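Local coordinates for protein epidermin leader peptide processing serine protease EpiP (Staphylococcus aureus subsp. aureus, PDB 3QFH) that probably cleaves the leader peptide from the precursor of the lantibiotic epidermin, as a subtilisin-like serine endopeptidase, at residues A[148-152]-A[202-207]. Sequence-based numbering, arbitrary orientation.
Sequences SKNLV and MYRVFG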
loop_
_atom_site.group_PDB
_atom_site.type_symbol
_atom_site.label_atom_id
_atom_site.label_comp_id
_atom_site.label_asym_id
_atom_site.label_seq_id
_atom_site.Cartn_x
_atom_site.Cartn_y
_atom_site.Cartn_z
ATOM N N SER A 148 7.763 -13.401 -5.956
ATOM C CA SER A 148 6.649 -12.509 -6.229
ATOM C C SER A 148 5.447 -13.330 -6.708
ATOM O O SER A 148 5.612 -14.315 -7.432
ATOM C CB SER A 148 7.061 -11.472 -7.263
ATOM O OG SER A 148 8.043 -10.594 -6.732
ATOM N N LYS A 149 4.244 -12.950 -6.291
ATOM C CA LYS A 149 3.061 -13.715 -6.660
ATOM C C LYS A 149 1.889 -12.892 -7.183
ATOM O O LYS A 149 1.734 -11.717 -6.867
ATOM C CB LYS A 149 2.603 -14.539 -5.464
ATOM C CG LYS A 149 3.667 -15.506 -4.969
ATOM C CD LYS A 149 3.223 -16.239 -3.724
ATOM C CE LYS A 149 4.326 -17.194 -3.202
ATOM N NZ LYS A 149 5.612 -16.513 -2.800
ATOM N N ASN A 150 1.069 -13.544 -8.001
ATOM C CA ASN A 150 -0.138 -12.948 -8.556
ATOM C C ASN A 150 -1.347 -13.371 -7.738
ATOM O O ASN A 150 -1.587 -14.548 -7.605
ATOM C CB ASN A 150 -0.348 -13.443 -9.987
ATOM C CG ASN A 150 -1.635 -12.920 -10.615
ATOM O OD1 ASN A 150 -2.132 -11.864 -10.257
ATOM N ND2 ASN A 150 -2.153 -13.656 -11.575
ATOM N N LEU A 151 -2.122 -12.415 -7.237
ATOM C CA LEU A 151 -3.348 -12.724 -6.469
ATOM C C LEU A 151 -4.626 -12.485 -7.290
ATOM O O LEU A 151 -5.736 -12.711 -6.797
ATOM C CB LEU A 151 -3.392 -11.926 -5.150
ATOM C CG LEU A 151 -2.503 -12.458 -4.015
ATOM C CD1 LEU A 151 -2.972 -13.840 -3.551
ATOM C CD2 LEU A 151 -1.016 -12.508 -4.406
ATOM N N VAL A 152 -4.474 -12.011 -8.528
ATOM C CA VAL A 152 -5.624 -11.776 -9.398
ATOM C C VAL A 152 -6.133 -13.151 -9.854
ATOM O O VAL A 152 -5.360 -13.967 -10.374
ATOM C CB VAL A 152 -5.261 -10.900 -10.600
ATOM C CG1 VAL A 152 -6.479 -10.689 -11.490
ATOM C CG2 VAL A 152 -4.676 -9.560 -10.133
ATOM N N MET A 202 6.871 -8.513 -5.338
ATOM C CA MET A 202 5.657 -7.874 -5.809
ATOM C C MET A 202 4.497 -8.830 -5.635
ATOM O O MET A 202 4.630 -10.018 -5.897
ATOM C CB MET A 202 5.815 -7.451 -7.274
ATOM C CG MET A 202 4.532 -6.962 -7.987
ATOM S SD MET A 202 3.763 -5.510 -7.265
ATOM C CE MET A 202 5.067 -4.269 -7.362
ATOM N N TYR A 203 3.376 -8.313 -5.147
ATOM C CA TYR A 203 2.148 -9.091 -5.049
ATOM C C TYR A 203 1.131 -8.368 -5.900
ATOM O O TYR A 203 0.655 -7.293 -5.541
ATOM C CB TYR A 203 1.695 -9.260 -3.609
ATOM C CG TYR A 203 2.676 -10.132 -2.837
ATOM C CD1 TYR A 203 2.520 -11.507 -2.795
ATOM C CD2 TYR A 203 3.785 -9.577 -2.192
ATOM C CE1 TYR A 203 3.416 -12.313 -2.100
ATOM C CE2 TYR A 203 4.685 -10.370 -1.521
ATOM C CZ TYR A 203 4.491 -11.742 -1.479
ATOM O OH TYR A 203 5.358 -12.546 -0.796
ATOM N N ARG A 204 0.820 -8.963 -7.047
ATOM C CA ARG A 204 -0.085 -8.330 -8.001
ATOM C C ARG A 204 -1.553 -8.558 -7.660
ATOM O O ARG A 204 -2.007 -9.687 -7.552
ATOM C CB ARG A 204 0.210 -8.784 -9.433
ATOM C CG ARG A 204 -0.652 -8.048 -10.463
ATOM C CD ARG A 204 -0.161 -8.273 -11.894
ATOM N NE ARG A 204 -0.424 -9.624 -12.388
ATOM C CZ ARG A 204 -1.500 -9.984 -13.091
ATOM N NH1 ARG A 204 -2.455 -9.116 -13.371
ATOM N NH2 ARG A 204 -1.629 -11.236 -13.505
ATOM N N VAL A 205 -2.261 -7.447 -7.513
ATOM C CA VAL A 205 -3.676 -7.414 -7.180
ATOM C C VAL A 205 -4.498 -6.620 -8.209
ATOM O O VAL A 205 -5.648 -6.325 -7.969
ATOM C CB VAL A 205 -3.883 -6.877 -5.749
ATOM C CG1 VAL A 205 -3.137 -7.794 -4.757
ATOM C CG2 VAL A 205 -3.401 -5.404 -5.603
ATOM N N PHE A 206 -3.892 -6.272 -9.344
ATOM C CA PHE A 206 -4.608 -5.614 -10.426
ATOM C C PHE A 206 -4.327 -6.307 -11.735
ATOM O O PHE A 206 -3.188 -6.701 -12.011
ATOM C CB PHE A 206 -4.174 -4.170 -10.634
ATOM C CG PHE A 206 -4.668 -3.206 -9.601
ATOM C CD1 PHE A 206 -5.869 -2.525 -9.794
ATOM C CD2 PHE A 206 -3.905 -2.917 -8.478
ATOM C CE1 PHE A 206 -6.319 -1.603 -8.857
ATOM C CE2 PHE A 206 -4.349 -1.991 -7.538
ATOM C CZ PHE A 206 -5.558 -1.334 -7.732
ATOM N N GLY A 207 -5.377 -6.461 -12.529
ATOM C CA GLY A 207 -5.252 -6.930 -13.890
ATOM C C GLY A 207 -5.171 -5.641 -14.691
ATOM O O GLY A 207 -4.253 -4.852 -14.506
#
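N150 OD1 lies over one face of the R204 guanidinium, 3.1 Å above its plane and offset toward the rim, the amide plane turned 18° from the guanidinium. V152 CG2 sits over the same face, and G207 CA meets the edge. The two groups lie nearly parallel, but no hydrogen bond joins them: N150 ND2 and R204 NH2, 3.1 Å apart, are both donors. ND2 bonds D167 O; R204 NE bonds D170 O, and NH1 bonds F206 O and forms a salt bridge with E164. OD1 closes an Asx turn by accepting from V152 N (2.9 Å), which bends the chain just past the strand. On the other sheet face, L151 CD2 reaches the edge of the Y203 ring at CD1 (4.0 Å), while K149 CB approaches that ring obliquely; K149 NZ and Y203 OH converge on D226. Parallel bridges pair K149 with Y203 and N150 with R204, through R204 N to K149 O (2.9 Å) and L151 N to R204 O (2.7 Å). S148 OG, beside its own backbone N (chi1 -67°), extends the ladder by accepting from M202 N (2.8 Å). Strand 149-150 thus edges the parallel subtilisin-like sheet; strand 200-204 lies between it and strand 126-130, with helix 213-225 packed against K149, Y203 and V205.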